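Long-range contacts in second substrate binding domain of putative amino acid ABC transporter (Streptococcus pneumoniae, PDB 4OEN), which probably binds an amino acid outside the cell and hands it to the membrane-embedded part of an ABC transporter: residues K4-S9 with G61-I66; K38-E43 with I198-N203. All blocks are in the same frame, centred on the assembly; numbering follows the deposited sequence.

Both contacts lie on the same side of the chain's centre, their centres about 14 Å apart, and they meet at the start of strand 5-8. Interaction 1 pairs that strand with 65-66 inside the sheet; interaction 2 sets the end of helix 28-40 against helix 195-210 at the surface. Y5 joins them: its ring meets that of F42 edge to face, with Y5 CD2 3.6 Å from F42 CD1, while Y5 N lies 3.0 Å from E43 O, a probable backbone hydrogen bond. Y5 OH also bonds to E196, on the helix that carries M200. The sulfate beside interaction 2 probably came from the crystallisation liquor and is no evidence of a substrate site.

Interaction 1. Residues K4-S9 with G61-I66; sequences KYIIAS and GQADGI
With chi1 at -59°, D64 turns CG beside its own backbone N, which carries the carboxylate across to the neighbouring strand, where OD2 takes the N-H of I6. The bond is short, I6 N to D64 OD2 2.7 Å, almost straight at 171°, and uses the anti lone pair. Aspartate suits this place because its short side chain continues the pairing where the D64 backbone has turned aside. I6 O accepts from D64 N (2.8 Å) and G65 N (3.2 Å), the latter in the carbonyl plane. Farther on, A8 N donates to G65 O at 2.9 Å, and I66 CA makes a CA-H...O contact with A8 O at 3.2 Å. Glycine fits at 65, close to I7 CD1. D64 CB sits at the edge of the Y5 ring, with carboxylate and ring planes nearly perpendicular (89°). On the face that carries A8 and I66, A8 CB meets A63 CB at 4.0 Å; A8 touches A54 and A63 touches A57 of helix 51-60, a close approach that suits small residues. That helix carries the chain from strand 44-47 to strand 65-66, a beta-alpha-beta crossover with 5-8 between them, as in a lobe of the type II periplasmic binding fold.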
loop_
_atom_site.group_PDB
_atom_site.type_symbol
_atom_site.label_atom_id
_atom_site.label_comp_id
_atom_site.label_asym_id
_atom_site.label_seq_id
_atom_site.Cartn_x
_atom_site.Cartn_y
_atom_site.Cartn_z
ATOM N N LYS A 4 -21.399 -12.875 -8.218
ATOM C CA LYS A 4 -22.603 -12.284 -7.640
ATOM C C LYS A 4 -22.356 -10.834 -7.203
ATOM O O LYS A 4 -23.012 -9.927 -7.714
ATOM C CB LYS A 4 -23.106 -13.120 -6.467
ATOM C CG LYS A 4 -24.172 -12.428 -5.629
ATOM C CD LYS A 4 -24.360 -13.111 -4.286
ATOM C CE LYS A 4 -23.067 -13.737 -3.800
ATOM N NZ LYS A 4 -23.298 -14.819 -2.823
ATOM N N TYR A 5 -21.422 -10.607 -6.272
ATOM C CA TYR A 5 -20.965 -9.242 -6.015
ATOM C C TYR A 5 -19.846 -8.910 -6.980
ATOM O O TYR A 5 -18.903 -9.684 -7.125
ATOM C CB TYR A 5 -20.444 -9.050 -4.592
ATOM C CG TYR A 5 -21.485 -9.101 -3.505
ATOM C CD1 TYR A 5 -22.360 -8.043 -3.300
ATOM C CD2 TYR A 5 -21.574 -10.205 -2.667
ATOM C CE1 TYR A 5 -23.307 -8.089 -2.294
ATOM C CE2 TYR A 5 -22.515 -10.265 -1.664
ATOM C CZ TYR A 5 -23.379 -9.207 -1.481
ATOM O OH TYR A 5 -24.312 -9.275 -0.480
ATOM N N ILE A 6 -19.936 -7.756 -7.622
ATOM C CA ILE A 6 -18.891 -7.323 -8.536
ATOM C C ILE A 6 -17.892 -6.453 -7.798
ATOM O O ILE A 6 -18.268 -5.450 -7.200
ATOM C CB ILE A 6 -19.477 -6.555 -9.731
ATOM C CG1 ILE A 6 -20.435 -7.457 -10.510
ATOM C CG2 ILE A 6 -18.373 -6.052 -10.638
ATOM C CD1 ILE A 6 -21.071 -6.774 -11.692
ATOM N N ILE A 7 -16.622 -6.852 -7.828
ATOM C CA ILE A 7 -15.569 -6.132 -7.124
ATOM C C ILE A 7 -14.610 -5.535 -8.127
ATOM O O ILE A 7 -13.993 -6.251 -8.894
ATOM C CB ILE A 7 -14.763 -7.039 -6.162
ATOM C CG1 ILE A 7 -15.706 -7.817 -5.238
ATOM C CG2 ILE A 7 -13.754 -6.200 -5.365
ATOM C CD1 ILE A 7 -16.579 -6.930 -4.370
ATOM N N ALA A 8 -14.497 -4.216 -8.122
ATOM C CA ALA A 8 -13.650 -3.540 -9.087
ATOM C C ALA A 8 -12.329 -3.130 -8.454
ATOM O O ALA A 8 -12.278 -2.778 -7.271
ATOM C CB ALA A 8 -14.380 -2.332 -9.655
ATOM N N SER A 9 -11.260 -3.176 -9.245
ATOM C CA SER A 9 -9.941 -2.884 -8.726
ATOM C C SER A 9 -9.062 -2.179 -9.752
ATOM O O SER A 9 -9.472 -1.920 -10.891
ATOM C CB SER A 9 -9.278 -4.191 -8.257
ATOM O OG SER A 9 -8.073 -3.931 -7.569
ATOM N N GLY A 61 -23.177 2.299 -9.357
ATOM C CA GLY A 61 -23.923 1.105 -9.005
ATOM C C GLY A 61 -23.696 -0.078 -9.933
ATOM O O GLY A 61 -24.404 -1.082 -9.848
ATOM N N GLN A 62 -22.704 0.020 -10.816
ATOM C CA GLN A 62 -22.412 -1.090 -11.713
ATOM C C GLN A 62 -21.391 -2.048 -11.125
ATOM O O GLN A 62 -21.252 -3.179 -11.591
ATOM C CB GLN A 62 -21.941 -0.575 -13.070
ATOM C CG GLN A 62 -23.092 -0.113 -13.953
ATOM C CD GLN A 62 -24.191 -1.158 -14.071
ATOM O OE1 GLN A 62 -25.348 -0.899 -13.737
ATOM N NE2 GLN A 62 -23.834 -2.343 -14.553
ATOM N N ALA A 63 -20.670 -1.596 -10.103
ATOM C CA ALA A 63 -19.866 -2.495 -9.291
ATOM C C ALA A 63 -20.292 -2.326 -7.847
ATOM O O ALA A 63 -20.751 -1.255 -7.448
ATOM C CB ALA A 63 -18.384 -2.216 -9.457
ATOM N N ASP A 64 -20.154 -3.384 -7.067
ATOM C CA ASP A 64 -20.624 -3.353 -5.695
ATOM C C ASP A 64 -19.568 -2.862 -4.715
ATOM O O ASP A 64 -19.895 -2.189 -3.738
ATOM C CB ASP A 64 -21.132 -4.733 -5.299
ATOM C CG ASP A 64 -22.263 -5.197 -6.197
ATOM O OD1 ASP A 64 -23.346 -4.575 -6.152
ATOM O OD2 ASP A 64 -22.073 -6.167 -6.960
ATOM N N GLY A 65 -18.307 -3.180 -4.972
ATOM C CA GLY A 65 -17.258 -2.796 -4.048
ATOM C C GLY A 65 -15.976 -2.523 -4.785
ATOM O O GLY A 65 -15.841 -2.893 -5.951
ATOM N N ILE A 66 -15.069 -1.826 -4.113
ATOM C CA ILE A 66 -13.734 -1.572 -4.646
ATOM C C ILE A 66 -12.658 -1.969 -3.642
ATOM O O ILE A 66 -12.778 -1.709 -2.446
ATOM C CB ILE A 66 -13.564 -0.090 -5.062
ATOM C CG1 ILE A 66 -12.134 0.176 -5.536
ATOM C CG2 ILE A 66 -13.947 0.866 -3.931
ATOM C CD1 ILE A 66 -11.929 1.583 -6.104
#

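Interaction 2. Residues K38-E43 with I198-N203; sequences KDQGFE and IEMFNN. With SO4 (sulfate ion), chain C.
M200 reaches from helix 195-210 to F42, and the two side chains run antiparallel alongside one another. This is the close-packed half of the contact: M200 CE lies 3.6 Å from F42 CD2, and M200 SD lies 4.8 Å from the F42 ring centroid, 60° off its normal, an oblique Met-aromatic contact. The bend at chi3 (-64°) folds the methyl back to the ring, a fit that a flexible methionine makes easily. L197 and A37 also touch the buried phenylalanine. Q40 forms the boundary, its CG lying 3.3 Å from M200 O. Beyond it the contact becomes polar and is bridged by water and an ion. A water gives a hydrogen to Q40 OE1, accepts one from N203 ND2 and also donates to the sulfate. Q40 NE2 donates twice, to D39 OD2 at 2.8 Å, nearly in the amide plane, and to sulfate O3 at 3.2 Å. N207 binds both D39 and the sulfate, so D39-N207 links the helices directly next door. The neutral amide of Q40 can donate to the anion and accept from the water at once; between the two segments themselves, apolar contact holds the inner side, and bonds through water and sulfate the outer.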
loop_
_atom_site.group_PDB
_atom_site.type_symbol
_atom_site.label_atom_id
_atom_site.label_comp_id
_atom_site.label_asym_id
_atom_site.label_seq_id
_atom_site.Cartn_x
_atom_site.Cartn_y
_atom_site.Cartn_z
ATOM N N LYS A 38 -14.739 -16.581 0.179
ATOM C CA LYS A 38 -14.840 -17.999 0.447
ATOM C C LYS A 38 -15.182 -18.262 1.916
ATOM O O LYS A 38 -15.971 -19.154 2.229
ATOM C CB LYS A 38 -13.539 -18.694 0.055
ATOM C CG LYS A 38 -13.575 -20.200 0.252
ATOM C CD LYS A 38 -12.336 -20.859 -0.323
ATOM C CE LYS A 38 -12.403 -22.374 -0.178
ATOM N NZ LYS A 38 -11.244 -23.047 -0.824
ATOM N N ASP A 39 -14.595 -17.477 2.815
ATOM C CA ASP A 39 -14.851 -17.616 4.249
ATOM C C ASP A 39 -16.300 -17.289 4.600
ATOM O O ASP A 39 -16.915 -17.927 5.460
ATOM C CB ASP A 39 -13.903 -16.707 5.036
ATOM C CG ASP A 39 -14.164 -16.742 6.533
ATOM O OD1 ASP A 39 -13.734 -17.715 7.172
ATOM O OD2 ASP A 39 -14.772 -15.794 7.075
ATOM N N GLN A 40 -16.836 -16.286 3.915
ATOM C CA GLN A 40 -18.147 -15.729 4.217
ATOM C C GLN A 40 -19.253 -16.285 3.330
ATOM O O GLN A 40 -20.422 -15.964 3.514
ATOM C CB GLN A 40 -18.093 -14.210 4.072
ATOM C CG GLN A 40 -17.246 -13.560 5.136
ATOM C CD GLN A 40 -17.869 -13.679 6.502
ATOM O OE1 GLN A 40 -18.967 -13.176 6.739
ATOM N NE2 GLN A 40 -17.175 -14.351 7.421
ATOM N N GLY A 41 -18.866 -17.099 2.357
ATOM C CA GLY A 41 -19.830 -17.792 1.522
ATOM C C GLY A 41 -20.572 -16.926 0.528
ATOM O O GLY A 41 -21.732 -17.203 0.214
ATOM N N PHE A 42 -19.927 -15.880 0.029
ATOM C CA PHE A 42 -20.499 -15.180 -1.118
ATOM C C PHE A 42 -19.620 -15.341 -2.351
ATOM O O PHE A 42 -18.460 -15.738 -2.259
ATOM C CB PHE A 42 -20.783 -13.697 -0.807
ATOM C CG PHE A 42 -19.579 -12.870 -0.417
ATOM C CD1 PHE A 42 -18.835 -12.181 -1.371
ATOM C CD2 PHE A 42 -19.243 -12.710 0.923
ATOM C CE1 PHE A 42 -17.755 -11.384 -0.993
ATOM C CE2 PHE A 42 -18.174 -11.925 1.308
ATOM C CZ PHE A 42 -17.420 -11.264 0.356
ATOM N N GLU A 43 -20.217 -15.101 -3.512
ATOM C CA GLU A 43 -19.506 -15.188 -4.782
ATOM C C GLU A 43 -19.108 -13.802 -5.251
ATOM O O GLU A 43 -19.806 -12.823 -4.986
ATOM C CB GLU A 43 -20.366 -15.869 -5.849
ATOM C CG GLU A 43 -20.557 -17.358 -5.643
ATOM C CD GLU A 43 -21.080 -18.048 -6.890
ATOM O OE1 GLU A 43 -21.541 -17.343 -7.814
ATOM O OE2 GLU A 43 -21.040 -19.296 -6.941
ATOM N N ILE A 198 -20.046 -4.945 3.478
ATOM C CA ILE A 198 -19.101 -4.405 4.455
ATOM C C ILE A 198 -19.087 -5.282 5.709
ATOM O O ILE A 198 -18.015 -5.618 6.238
ATOM C CB ILE A 198 -19.446 -2.949 4.847
ATOM C CG1 ILE A 198 -19.187 -2.000 3.676
ATOM C CG2 ILE A 198 -18.668 -2.512 6.088
ATOM C CD1 ILE A 198 -17.708 -1.967 3.211
ATOM N N GLU A 199 -20.274 -5.660 6.178
ATOM C CA GLU A 199 -20.399 -6.535 7.343
ATOM C C GLU A 199 -19.626 -7.841 7.147
ATOM O O GLU A 199 -18.856 -8.257 8.009
ATOM C CB GLU A 199 -21.871 -6.842 7.636
ATOM C CG GLU A 199 -22.703 -5.645 8.067
ATOM C CD GLU A 199 -24.168 -5.995 8.332
ATOM O OE1 GLU A 199 -24.473 -7.178 8.608
ATOM O OE2 GLU A 199 -25.017 -5.081 8.256
ATOM N N MET A 200 -19.823 -8.476 5.997
ATOM C CA MET A 200 -19.130 -9.730 5.705
ATOM C C MET A 200 -17.635 -9.530 5.485
ATOM O O MET A 200 -16.826 -10.394 5.849
ATOM C CB MET A 200 -19.758 -10.410 4.490
ATOM C CG MET A 200 -21.148 -10.945 4.789
ATOM S SD MET A 200 -21.836 -11.930 3.461
ATOM C CE MET A 200 -21.976 -10.699 2.160
ATOM N N PHE A 201 -17.247 -8.405 4.889
ATOM C CA PHE A 201 -15.824 -8.170 4.709
ATOM C C PHE A 201 -15.150 -8.083 6.067
ATOM O O PHE A 201 -14.109 -8.703 6.295
ATOM C CB PHE A 201 -15.547 -6.896 3.904
ATOM C CG PHE A 201 -14.074 -6.656 3.642
ATOM C CD1 PHE A 201 -13.494 -7.049 2.438
ATOM C CD2 PHE A 201 -13.271 -6.068 4.601
ATOM C CE1 PHE A 201 -12.136 -6.837 2.201
ATOM C CE2 PHE A 201 -11.918 -5.854 4.381
ATOM C CZ PHE A 201 -11.348 -6.242 3.170
ATOM N N ASN A 202 -15.738 -7.312 6.971
ATOM C CA ASN A 202 -15.147 -7.134 8.289
ATOM C C ASN A 202 -15.107 -8.446 9.063
ATOM O O ASN A 202 -14.141 -8.713 9.764
ATOM C CB ASN A 202 -15.912 -6.084 9.084
ATOM C CG ASN A 202 -15.701 -4.679 8.545
ATOM O OD1 ASN A 202 -14.756 -4.423 7.802
ATOM N ND2 ASN A 202 -16.572 -3.763 8.935
ATOM N N ASN A 203 -16.162 -9.250 8.956
ATOM C CA ASN A 203 -16.180 -10.542 9.640
ATOM C C ASN A 203 -15.165 -11.504 9.038
ATOM O O ASN A 203 -14.490 -12.241 9.761
ATOM C CB ASN A 203 -17.577 -11.158 9.589
ATOM C CG ASN A 203 -18.552 -10.435 10.482
ATOM O OD1 ASN A 203 -18.149 -9.708 11.391
ATOM N ND2 ASN A 203 -19.837 -10.631 10.241
HETATM S S SO4 C . -18.747 -15.632 10.734
HETATM O O1 SO4 C . -18.455 -16.679 9.757
HETATM O O2 SO4 C . -18.584 -16.166 12.084
HETATM O O3 SO4 C . -17.840 -14.506 10.543
HETATM O O4 SO4 C . -20.123 -15.174 10.557
HETATM O O HOH W 1 -20.559 -12.735 8.807
#